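PDB 5KLP: Serine/threonine-protein acetyltransferase HopZ1a, which acetylates serine, threonine and lysine residues of target proteins, among them host tubulin, from acetyl-CoA, with inositol hexakisphosphate as its cofactor. Local coordinates for residues 26-37 against 330-341; 61-72 against 186-194. The protein carries 10 engineered substitutions. All blocks are in the same frame, centred on the assembly; numbering follows the deposited sequence.

Interaction 1. Residues 26-37 against 330-341. Engineered in segment 330-341: Ala339 (natural residue Glu), Ala340 (natural residue Glu). With IHP (inositol hexakisphosphate), chain D.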
loop_
_atom_site.group_PDB
_atom_site.type_symbol
_atom_site.label_atom_id
_atom_site.label_comp_id
_atom_site.label_asym_id
_atom_site.label_seq_id
_atom_site.Cartn_x
_atom_site.Cartn_y
_atom_site.Cartn_z
ATOM N N LYS A 26 17.577 8.107 9.779
ATOM C CA LYS A 26 16.353 7.531 10.322
ATOM C C LYS A 26 16.680 6.489 11.392
ATOM O O LYS A 26 15.959 6.364 12.374
ATOM C CB LYS A 26 15.485 6.938 9.219
ATOM C CG LYS A 26 14.886 7.982 8.292
ATOM C CD LYS A 26 13.999 7.319 7.257
ATOM C CE LYS A 26 13.317 8.331 6.341
ATOM N NZ LYS A 26 12.005 8.815 6.857
ATOM N N ILE A 27 17.773 5.757 11.201
ATOM C CA ILE A 27 18.261 4.827 12.217
ATOM C C ILE A 27 18.628 5.589 13.499
ATOM O O ILE A 27 18.197 5.227 14.598
ATOM C CB ILE A 27 19.493 4.025 11.707
ATOM C CG1 ILE A 27 19.060 2.995 10.664
ATOM C CG2 ILE A 27 20.228 3.349 12.864
ATOM C CD1 ILE A 27 20.205 2.354 9.934
ATOM N N ASN A 28 19.428 6.640 13.356
ATOM C CA ASN A 28 19.858 7.427 14.512
ATOM C C ASN A 28 18.697 8.107 15.257
ATOM O O ASN A 28 18.728 8.250 16.479
ATOM C CB ASN A 28 20.886 8.464 14.077
ATOM C CG ASN A 28 22.161 7.819 13.560
ATOM O OD1 ASN A 28 22.439 6.656 13.861
ATOM N ND2 ASN A 28 22.952 8.575 12.802
ATOM N N ASP A 29 17.685 8.540 14.517
ATOM C CA ASP A 29 16.512 9.153 15.122
ATOM C C ASP A 29 15.711 8.141 15.945
ATOM O O ASP A 29 15.145 8.489 16.979
ATOM C CB ASP A 29 15.624 9.793 14.054
ATOM C CG ASP A 29 16.227 11.064 13.481
ATOM O OD1 ASP A 29 17.104 11.657 14.143
ATOM O OD2 ASP A 29 15.812 11.481 12.378
ATOM N N LEU A 30 15.656 6.894 15.487
ATOM C CA LEU A 30 14.821 5.907 16.149
ATOM C C LEU A 30 15.525 5.292 17.359
ATOM O O LEU A 30 14.888 5.014 18.378
ATOM C CB LEU A 30 14.398 4.800 15.173
ATOM C CG LEU A 30 13.596 3.669 15.833
ATOM C CD1 LEU A 30 12.347 4.215 16.528
ATOM C CD2 LEU A 30 13.224 2.566 14.845
ATOM N N LYS A 31 16.841 5.121 17.252
ATOM C CA LYS A 31 17.618 4.389 18.244
ATOM C C LYS A 31 17.366 4.745 19.723
ATOM O O LYS A 31 17.146 3.840 20.529
ATOM C CB LYS A 31 19.105 4.550 17.923
ATOM C CG LYS A 31 19.996 3.553 18.619
ATOM C CD LYS A 31 21.257 3.329 17.817
ATOM C CE LYS A 31 20.919 2.974 16.386
ATOM N NZ LYS A 31 22.155 2.878 15.559
ATOM N N PRO A 32 17.388 6.042 20.091
ATOM C CA PRO A 32 17.151 6.338 21.514
ATOM C C PRO A 32 15.758 5.921 21.984
ATOM O O PRO A 32 15.604 5.525 23.137
ATOM C CB PRO A 32 17.333 7.864 21.602
ATOM C CG PRO A 32 17.115 8.351 20.235
ATOM C CD PRO A 32 17.617 7.275 19.318
ATOM N N TYR A 33 14.757 6.017 21.113
ATOM C CA TYR A 33 13.415 5.594 21.500
ATOM C C TYR A 33 13.391 4.104 21.783
ATOM O O TYR A 33 12.776 3.659 22.756
ATOM C CB TYR A 33 12.393 5.911 20.414
ATOM C CG TYR A 33 12.144 7.380 20.162
ATOM C CD1 TYR A 33 11.297 8.115 20.994
ATOM C CD2 TYR A 33 12.725 8.027 19.078
ATOM C CE1 TYR A 33 11.048 9.453 20.755
ATOM C CE2 TYR A 33 12.482 9.368 18.833
ATOM C CZ TYR A 33 11.645 10.073 19.674
ATOM O OH TYR A 33 11.406 11.405 19.432
ATOM N N VAL A 34 14.080 3.340 20.940
ATOM C CA VAL A 34 14.145 1.897 21.112
ATOM C C VAL A 34 14.878 1.572 22.415
ATOM O O VAL A 34 14.504 0.650 23.140
ATOM C CB VAL A 34 14.844 1.215 19.918
ATOM C CG1 VAL A 34 15.115 -0.250 20.210
ATOM C CG2 VAL A 34 14.004 1.356 18.657
ATOM N N ARG A 35 15.902 2.357 22.729
ATOM C CA ARG A 35 16.651 2.139 23.949
ATOM C C ARG A 35 15.784 2.365 25.181
ATOM O O ARG A 35 15.872 1.619 26.140
ATOM C CB ARG A 35 17.866 3.065 24.001
ATOM C CG ARG A 35 19.185 2.389 23.696
ATOM C CD ARG A 35 20.367 3.318 23.982
ATOM N NE ARG A 35 20.658 4.177 22.836
ATOM C CZ ARG A 35 20.512 5.497 22.831
ATOM N NH1 ARG A 35 20.093 6.124 23.923
ATOM N NH2 ARG A 35 20.803 6.190 21.737
ATOM N N HIS A 36 14.875 3.328 25.114
ATOM C CA HIS A 36 14.029 3.620 26.264
ATOM C C HIS A 36 12.763 2.766 26.282
ATOM O O HIS A 36 12.058 2.721 27.285
ATOM C CB HIS A 36 13.632 5.102 26.283
ATOM C CG HIS A 36 14.763 6.028 26.603
ATOM N ND1 HIS A 36 15.183 7.012 25.735
ATOM C CD2 HIS A 36 15.597 6.086 27.670
ATOM C CE1 HIS A 36 16.204 7.660 26.270
ATOM N NE2 HIS A 36 16.476 7.115 27.441
ATOM N N ALA A 37 12.482 2.086 25.176
ATOM C CA ALA A 37 11.287 1.252 25.077
ATOM C C ALA A 37 11.431 -0.069 25.834
ATOM O O ALA A 37 12.537 -0.473 26.185
ATOM C CB ALA A 37 10.968 0.980 23.625
ATOM N N LEU A 330 10.989 2.536 10.186
ATOM C CA LEU A 330 11.664 3.220 11.283
ATOM C C LEU A 330 10.880 4.470 11.700
ATOM O O LEU A 330 10.736 4.772 12.884
ATOM C CB LEU A 330 13.090 3.597 10.872
ATOM C CG LEU A 330 13.979 2.417 10.441
ATOM C CD1 LEU A 330 15.379 2.892 10.089
ATOM C CD2 LEU A 330 14.048 1.344 11.525
ATOM N N GLN A 331 10.387 5.202 10.708
ATOM C CA GLN A 331 9.582 6.393 10.946
ATOM C C GLN A 331 8.310 6.071 11.728
ATOM O O GLN A 331 7.940 6.797 12.662
ATOM C CB GLN A 331 9.223 7.054 9.616
ATOM C CG GLN A 331 8.119 8.072 9.713
ATOM C CD GLN A 331 7.682 8.563 8.342
ATOM O OE1 GLN A 331 8.377 9.355 7.701
ATOM N NE2 GLN A 331 6.545 8.054 7.867
ATOM N N GLU A 332 7.646 4.980 11.352
ATOM C CA GLU A 332 6.395 4.600 12.002
ATOM C C GLU A 332 6.606 4.152 13.453
ATOM O O GLU A 332 5.833 4.504 14.333
ATOM C CB GLU A 332 5.706 3.505 11.206
ATOM C CG GLU A 332 5.275 3.996 9.841
ATOM C CD GLU A 332 4.497 5.292 9.946
ATOM O OE1 GLU A 332 3.298 5.218 10.307
ATOM O OE2 GLU A 332 5.081 6.374 9.685
ATOM N N ILE A 333 7.655 3.375 13.685
ATOM C CA ILE A 333 7.961 2.903 15.039
ATOM C C ILE A 333 8.299 4.092 15.926
ATOM O O ILE A 333 7.799 4.209 17.058
ATOM C CB ILE A 333 9.109 1.890 15.008
ATOM C CG1 ILE A 333 8.680 0.667 14.192
ATOM C CG2 ILE A 333 9.531 1.491 16.422
ATOM C CD1 ILE A 333 9.766 -0.347 13.994
ATOM N N LYS A 334 9.100 5.005 15.382
ATOM C CA LYS A 334 9.405 6.256 16.068
ATOM C C LYS A 334 8.122 7.020 16.434
ATOM O O LYS A 334 7.968 7.488 17.558
ATOM C CB LYS A 334 10.306 7.133 15.194
ATOM C CG LYS A 334 10.766 8.432 15.850
ATOM C CD LYS A 334 11.337 9.385 14.802
ATOM C CE LYS A 334 11.629 10.761 15.385
ATOM N NZ LYS A 334 12.455 11.599 14.463
ATOM N N ARG A 335 7.189 7.129 15.501
ATOM C CA ARG A 335 5.942 7.815 15.807
ATOM C C ARG A 335 5.188 7.120 16.947
ATOM O O ARG A 335 4.618 7.780 17.814
ATOM C CB ARG A 335 5.082 7.920 14.559
ATOM C CG ARG A 335 5.580 9.003 13.613
ATOM C CD ARG A 335 4.857 8.950 12.261
ATOM N NE ARG A 335 5.408 9.952 11.362
ATOM C CZ ARG A 335 5.027 10.112 10.098
ATOM N NH1 ARG A 335 4.072 9.345 9.590
ATOM N NH2 ARG A 335 5.599 11.049 9.355
ATOM N N VAL A 336 5.190 5.790 16.948
ATOM C CA VAL A 336 4.528 5.057 18.026
ATOM C C VAL A 336 5.232 5.293 19.365
ATOM O O VAL A 336 4.587 5.644 20.361
ATOM C CB VAL A 336 4.477 3.560 17.737
ATOM C CG1 VAL A 336 3.944 2.818 18.955
ATOM C CG2 VAL A 336 3.587 3.303 16.536
ATOM N N LEU A 337 6.555 5.147 19.378
ATOM C CA LEU A 337 7.308 5.261 20.627
ATOM C C LEU A 337 7.286 6.693 21.145
ATOM O O LEU A 337 7.340 6.926 22.363
ATOM C CB LEU A 337 8.749 4.771 20.448
ATOM C CG LEU A 337 8.869 3.259 20.244
ATOM C CD1 LEU A 337 10.327 2.844 20.059
ATOM C CD2 LEU A 337 8.225 2.502 21.415
ATOM N N ALA A 338 7.203 7.649 20.228
ATOM C CA ALA A 338 7.159 9.061 20.609
ATOM C C ALA A 338 5.909 9.343 21.452
ATOM O O ALA A 338 5.954 10.105 22.426
ATOM C CB ALA A 338 7.192 9.947 19.383
ATOM N N ALA A 339 4.788 8.739 21.077
ATOM C CA ALA A 339 3.581 8.874 21.889
ATOM C C ALA A 339 3.773 8.214 23.259
ATOM O O ALA A 339 3.323 8.729 24.283
ATOM C CB ALA A 339 2.385 8.267 21.172
ATOM N N ALA A 340 4.444 7.066 23.276
ATOM C CA ALA A 340 4.617 6.326 24.520
ATOM C C ALA A 340 5.634 7.000 25.445
ATOM O O ALA A 340 5.622 6.784 26.666
ATOM C CB ALA A 340 5.040 4.884 24.220
ATOM N N GLN A 341 6.504 7.824 24.866
ATOM C CA GLN A 341 7.603 8.427 25.625
ATOM C C GLN A 341 7.527 9.940 25.741
ATOM O O GLN A 341 8.523 10.580 26.080
ATOM C CB GLN A 341 8.952 8.004 25.046
ATOM C CG GLN A 341 9.109 6.495 25.032
ATOM C CD GLN A 341 10.407 6.022 24.416
ATOM O OE1 GLN A 341 11.294 6.819 24.098
ATOM N NE2 GLN A 341 10.510 4.711 24.208
HETATM C C1 IHP D . 6.536 12.803 6.833
HETATM C C2 IHP D . 6.503 11.507 5.903
HETATM C C3 IHP D . 7.762 10.998 5.103
HETATM C C4 IHP D . 9.037 11.958 5.221
HETATM C C5 IHP D . 8.812 13.400 5.635
HETATM C C6 IHP D . 8.026 13.321 6.936
HETATM O O11 IHP D . 5.675 13.715 6.464
HETATM P P1 IHP D . 4.388 14.431 7.301
HETATM O O21 IHP D . 3.203 14.630 6.358
HETATM O O31 IHP D . 4.816 15.804 7.831
HETATM O O41 IHP D . 3.884 13.635 8.492
HETATM O O12 IHP D . 5.376 11.440 5.114
HETATM P P2 IHP D . 4.314 10.167 5.403
HETATM O O22 IHP D . 3.797 10.240 6.855
HETATM O O32 IHP D . 3.108 10.118 4.457
HETATM O O42 IHP D . 5.103 8.838 5.315
HETATM O O13 IHP D . 7.383 10.882 3.893
HETATM P P3 IHP D . 7.248 9.625 2.778
HETATM O O23 IHP D . 6.342 8.441 3.119
HETATM O O33 IHP D . 6.560 10.499 1.732
HETATM O O43 IHP D . 8.586 9.097 2.268
HETATM O O14 IHP D . 9.792 11.921 4.114
HETATM P P4 IHP D . 11.122 11.003 3.981
HETATM O O24 IHP D . 10.771 9.541 3.699
HETATM O O34 IHP D . 12.076 11.524 2.886
HETATM O O44 IHP D . 11.926 11.024 5.294
HETATM O O15 IHP D . 8.339 14.229 4.691
HETATM P P5 IHP D . 9.247 15.508 4.020
HETATM O O25 IHP D . 10.728 15.375 4.394
HETATM O O35 IHP D . 9.154 15.496 2.470
HETATM O O45 IHP D . 8.773 16.880 4.508
HETATM O O16 IHP D . 8.074 14.483 7.584
HETATM P P6 IHP D . 8.128 14.648 9.210
HETATM O O26 IHP D . 8.975 13.536 9.827
HETATM O O36 IHP D . 8.725 16.008 9.616
HETATM O O46 IHP D . 6.720 14.579 9.811
HETATM O O HOH W 1 9.909 7.806 5.672
HETATM O O HOH W 2 10.489 10.754 8.975
#

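Interaction 2. Residues 61-72 against 186-194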
loop_
_atom_site.group_PDB
_atom_site.type_symbol
_atom_site.label_atom_id
_atom_site.label_comp_id
_atom_site.label_asym_id
_atom_site.label_seq_id
_atom_site.Cartn_x
_atom_site.Cartn_y
_atom_site.Cartn_z
ATOM N N PHE A 61 9.294 -10.020 8.155
ATOM C CA PHE A 61 8.658 -8.786 8.576
ATOM C C PHE A 61 7.179 -8.721 8.302
ATOM O O PHE A 61 6.472 -7.977 8.983
ATOM C CB PHE A 61 9.385 -7.589 7.983
ATOM C CG PHE A 61 10.506 -7.132 8.847
ATOM C CD1 PHE A 61 11.725 -7.805 8.831
ATOM C CD2 PHE A 61 10.326 -6.082 9.741
ATOM C CE1 PHE A 61 12.761 -7.411 9.665
ATOM C CE2 PHE A 61 11.360 -5.682 10.578
ATOM C CZ PHE A 61 12.581 -6.344 10.536
ATOM N N ALA A 62 6.692 -9.504 7.345
ATOM C CA ALA A 62 5.249 -9.537 7.116
ATOM C C ALA A 62 4.525 -9.883 8.417
ATOM O O ALA A 62 3.560 -9.224 8.780
ATOM C CB ALA A 62 4.887 -10.533 6.015
ATOM N N GLU A 63 5.009 -10.889 9.138
ATOM C CA GLU A 63 4.358 -11.276 10.387
ATOM C C GLU A 63 4.619 -10.235 11.490
ATOM O O GLU A 63 3.694 -9.848 12.205
ATOM C CB GLU A 63 4.786 -12.693 10.804
ATOM C CG GLU A 63 5.822 -12.812 11.916
ATOM C CD GLU A 63 6.567 -14.147 11.879
ATOM O OE1 GLU A 63 6.383 -14.912 10.905
ATOM O OE2 GLU A 63 7.335 -14.432 12.822
ATOM N N LEU A 64 5.863 -9.772 11.620
ATOM C CA LEU A 64 6.194 -8.758 12.617
ATOM C C LEU A 64 5.464 -7.431 12.390
ATOM O O LEU A 64 4.927 -6.848 13.333
ATOM C CB LEU A 64 7.698 -8.500 12.655
ATOM C CG LEU A 64 8.555 -9.460 13.477
ATOM C CD1 LEU A 64 10.018 -9.048 13.386
ATOM C CD2 LEU A 64 8.081 -9.456 14.924
ATOM N N ASP A 65 5.469 -6.936 11.158
ATOM C CA ASP A 65 4.739 -5.711 10.862
ATOM C C ASP A 65 3.267 -5.876 11.230
ATOM O O ASP A 65 2.668 -4.996 11.858
ATOM C CB ASP A 65 4.835 -5.334 9.376
ATOM C CG ASP A 65 6.230 -4.907 8.952
ATOM O OD1 ASP A 65 7.059 -4.540 9.818
ATOM O OD2 ASP A 65 6.489 -4.936 7.729
ATOM N N ALA A 66 2.698 -7.018 10.844
ATOM C CA ALA A 66 1.276 -7.268 11.034
ATOM C C ALA A 66 0.915 -7.303 12.517
ATOM O O ALA A 66 -0.141 -6.818 12.914
ATOM C CB ALA A 66 0.874 -8.580 10.353
ATOM N N THR A 67 1.809 -7.873 13.320
ATOM C CA THR A 67 1.638 -7.953 14.769
ATOM C C THR A 67 1.555 -6.576 15.419
ATOM O O THR A 67 0.795 -6.363 16.364
ATOM C CB THR A 67 2.806 -8.747 15.407
ATOM O OG1 THR A 67 2.755 -10.099 14.941
ATOM C CG2 THR A 67 2.722 -8.738 16.924
ATOM N N HIS A 68 2.320 -5.626 14.902
ATOM C CA HIS A 68 2.364 -4.325 15.539
ATOM C C HIS A 68 1.574 -3.278 14.767
ATOM O O HIS A 68 1.598 -2.094 15.124
ATOM C CB HIS A 68 3.814 -3.890 15.705
ATOM C CG HIS A 68 4.602 -4.817 16.575
ATOM N ND1 HIS A 68 4.389 -4.914 17.932
ATOM C CD2 HIS A 68 5.561 -5.727 16.279
ATOM C CE1 HIS A 68 5.202 -5.821 18.442
ATOM N NE2 HIS A 68 5.928 -6.326 17.462
ATOM N N LEU A 69 0.850 -3.715 13.734
ATOM C CA LEU A 69 0.126 -2.775 12.873
ATOM C C LEU A 69 -0.949 -1.986 13.619
ATOM O O LEU A 69 -1.105 -0.776 13.399
ATOM C CB LEU A 69 -0.505 -3.508 11.685
ATOM C CG LEU A 69 -1.267 -2.589 10.726
ATOM C CD1 LEU A 69 -0.346 -1.497 10.221
ATOM C CD2 LEU A 69 -1.865 -3.372 9.575
ATOM N N ASP A 70 -1.687 -2.646 14.504
ATOM C CA ASP A 70 -2.733 -1.953 15.254
ATOM C C ASP A 70 -2.173 -0.723 15.977
ATOM O O ASP A 70 -2.821 0.321 16.030
ATOM C CB ASP A 70 -3.408 -2.880 16.271
ATOM C CG ASP A 70 -4.273 -3.939 15.614
ATOM O OD1 ASP A 70 -4.596 -3.802 14.410
ATOM O OD2 ASP A 70 -4.652 -4.905 16.310
ATOM N N ALA A 71 -0.967 -0.841 16.523
ATOM C CA ALA A 71 -0.377 0.274 17.263
ATOM C C ALA A 71 -0.063 1.437 16.327
ATOM O O ALA A 71 -0.308 2.599 16.654
ATOM C CB ALA A 71 0.872 -0.167 18.001
HETATM N N MSE A 72 0.464 1.128 15.151
HETATM C CA MSE A 72 0.788 2.178 14.205
HETATM C C MSE A 72 -0.474 2.790 13.610
HETATM O O MSE A 72 -0.546 3.997 13.383
HETATM C CB MSE A 72 1.705 1.638 13.109
HETATM C CG MSE A 72 3.073 1.236 13.623
HETATM SE SE MSE A 72 4.132 0.345 12.238
HETATM C CE MSE A 72 3.409 -1.454 12.410
ATOM N N SER A 186 7.102 -9.558 -1.204
ATOM C CA SER A 186 5.897 -9.413 -0.403
ATOM C C SER A 186 6.237 -9.299 1.083
ATOM O O SER A 186 5.346 -9.236 1.927
ATOM C CB SER A 186 4.936 -10.571 -0.670
ATOM O OG SER A 186 4.322 -10.395 -1.942
ATOM N N ASP A 187 7.524 -9.214 1.400
ATOM C CA ASP A 187 7.937 -9.154 2.811
ATOM C C ASP A 187 7.606 -7.832 3.506
ATOM O O ASP A 187 7.488 -7.783 4.738
ATOM C CB ASP A 187 9.451 -9.376 2.942
ATOM C CG ASP A 187 9.929 -10.634 2.251
ATOM O OD1 ASP A 187 9.115 -11.563 2.063
ATOM O OD2 ASP A 187 11.131 -10.698 1.909
ATOM N N ASP A 188 7.450 -6.766 2.725
ATOM C CA ASP A 188 7.192 -5.440 3.288
ATOM C C ASP A 188 5.783 -4.921 3.010
ATOM O O ASP A 188 5.509 -3.735 3.189
ATOM C CB ASP A 188 8.222 -4.428 2.768
ATOM C CG ASP A 188 9.654 -4.794 3.142
ATOM O OD1 ASP A 188 9.966 -4.934 4.347
ATOM O OD2 ASP A 188 10.473 -4.970 2.219
ATOM N N CYS A 189 4.879 -5.810 2.616
ATOM C CA CYS A 189 3.584 -5.374 2.116
ATOM C C CYS A 189 2.751 -4.657 3.168
ATOM O O CYS A 189 1.952 -3.791 2.836
ATOM C CB CYS A 189 2.820 -6.580 1.559
ATOM S SG CYS A 189 3.295 -6.930 -0.165
ATOM N N VAL A 190 2.958 -4.981 4.438
ATOM C CA VAL A 190 2.261 -4.253 5.475
ATOM C C VAL A 190 2.699 -2.790 5.489
ATOM O O VAL A 190 1.868 -1.906 5.644
ATOM C CB VAL A 190 2.490 -4.858 6.862
ATOM C CG1 VAL A 190 1.787 -4.035 7.914
ATOM C CG2 VAL A 190 1.993 -6.307 6.911
HETATM N N MSE A 191 4.000 -2.542 5.338
HETATM C CA MSE A 191 4.521 -1.178 5.352
HETATM C C MSE A 191 4.049 -0.412 4.106
HETATM O O MSE A 191 3.688 0.763 4.210
HETATM C CB MSE A 191 6.052 -1.178 5.439
HETATM C CG MSE A 191 6.588 -1.509 6.841
HETATM SE SE MSE A 191 5.821 -0.285 8.208
HETATM C CE MSE A 191 4.598 -1.560 9.076
ATOM N N TYR A 192 4.040 -1.060 2.939
ATOM C CA TYR A 192 3.522 -0.388 1.736
ATOM C C TYR A 192 2.046 -0.057 1.923
ATOM O O TYR A 192 1.595 1.029 1.585
ATOM C CB TYR A 192 3.699 -1.239 0.469
ATOM C CG TYR A 192 5.090 -1.164 -0.117
ATOM C CD1 TYR A 192 5.485 -0.081 -0.888
ATOM C CD2 TYR A 192 6.025 -2.171 0.137
ATOM C CE1 TYR A 192 6.779 -0.008 -1.414
ATOM C CE2 TYR A 192 7.305 -2.107 -0.381
ATOM C CZ TYR A 192 7.674 -1.027 -1.158
ATOM O OH TYR A 192 8.953 -0.972 -1.667
ATOM N N SER A 193 1.296 -1.006 2.474
ATOM C CA SER A 193 -0.133 -0.802 2.660
ATOM C C SER A 193 -0.412 0.331 3.647
ATOM O O SER A 193 -1.327 1.130 3.439
ATOM C CB SER A 193 -0.802 -2.104 3.130
ATOM O OG SER A 193 -0.708 -3.119 2.135
ATOM N N LEU A 194 0.356 0.378 4.736
ATOM C CA LEU A 194 0.208 1.453 5.721
ATOM C C LEU A 194 0.571 2.788 5.085
ATOM O O LEU A 194 -0.157 3.773 5.217
ATOM C CB LEU A 194 1.072 1.182 6.967
ATOM C CG LEU A 194 1.114 2.297 8.015
ATOM C CD1 LEU A 194 -0.298 2.609 8.505
ATOM C CD2 LEU A 194 2.026 1.936 9.203
HETATM O O HOH W 3 5.365 -6.173 5.786
#

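Interaction 1. Residues 26-37 against 330-341
Two helices that bring the N- and C-terminal parts of the chain together, 26-36 and 330-340, pack at 36° with axes 9.3 Å apart, Leu30 lodging as a knob among Leu330, Ile333, Lys334 and Leu337. Leu30 CG points away from its own backbone N (chi1 176°), which sends CD1 against the backbone of Lys334 and CD2 across Leu330, where the two CD2 methyls lie 3.6 Å apart. One turn on, CB of Tyr33 meets Leu337 CD1, and the extended chain of Lys334 runs obliquely past the ring, its CG 3.6 Å from Tyr33 CE2. At the far end the amide of Gln341 bonds to the main chain: NE2 donates to Tyr33 O at 2.9 Å, nearly straight at 173°, with the acceptor in the amide plane. The opposite end meets the ligand. Lys26 NZ reaches inositol hexakisphosphate O44 at 2.7 Å, Gln331 NE2 gives a hydrogen bond to O42 at 3.0 Å, and two waters bridge Lys26 NZ to Gln331 OE1, one only weakly held by the lysine. Arg335 directs NH1 to O22 at 2.9 Å, while Glu76 pairs with its charge. Lys199, Lys202 and Lys262 also bind the ligand. A leucine-rich helix pair thus ends at a basic inositol phosphate pocket.

Interaction 2. Residues 61-72 against 186-194
Asp65 OD2 accepts a hydrogen bond from a water at 2.6 Å and forms a salt bridge with Arg329, while the other carboxylate oxygen, OD1, is held by the hydroxyl of Tyr44. That water also donates to Asp187 O at 2.9 Å and accepts from Val190 N at 3.0 Å, joining helix 61-72 to the start of helix 189-194 and the turn before it. Beside this polar junction Val190 is a knob among Ala62, Asp65, Ala66 and Leu69. Its CB lies 3.5 Å from Asp65 CB, the two side chains pointing opposite ways; CG1, anti to the backbone N (chi1 178°), faces Leu69 CD1 at 4.0 Å, and CG2 turns to Ala62 O. Farther along, the selenomethionines Met72 and Met191 meet nearly perpendicular, their CE methyls 3.5 Å apart. Bends at chi2 and chi3 of Met191 bring CE there while its CG stays 3.5 Å from Asp65 OD2. Leu194 CD2 closes the row on Met72 CB at 3.9 Å. Arg329 is shared with Asp188, just ahead of the catalytic Cys189. A buried carboxylate with a cationic partner, a hydroxyl and a water is probably kept ionised, and its water ties Asp65 to the backbone on both sides of that cysteine.

Helix 324-340 connects the two contacts, whose centres lie 16 Å apart: in interaction 1 it packs on helix 21-36, and its other flank meets interaction 2. There Val336 CG2 lies 3.6 Å from Met72 CG, and Glu332 CB lies 3.7 Å from Met72 SE. Glu332 OE1 also comes to 3.7 Å from Leu194 CD2, so residues 186-194 reach the same helix. Interaction 1 carries Lys26, Gln331 and Arg335 of the inositol hexakisphosphate pocket; interaction 2 holds the active-site Cys189, and its Leu194 side chain is about 8 Å from the ligand. This continuous packing is consistent with a route by which cofactor binding could influence the catalytic helix.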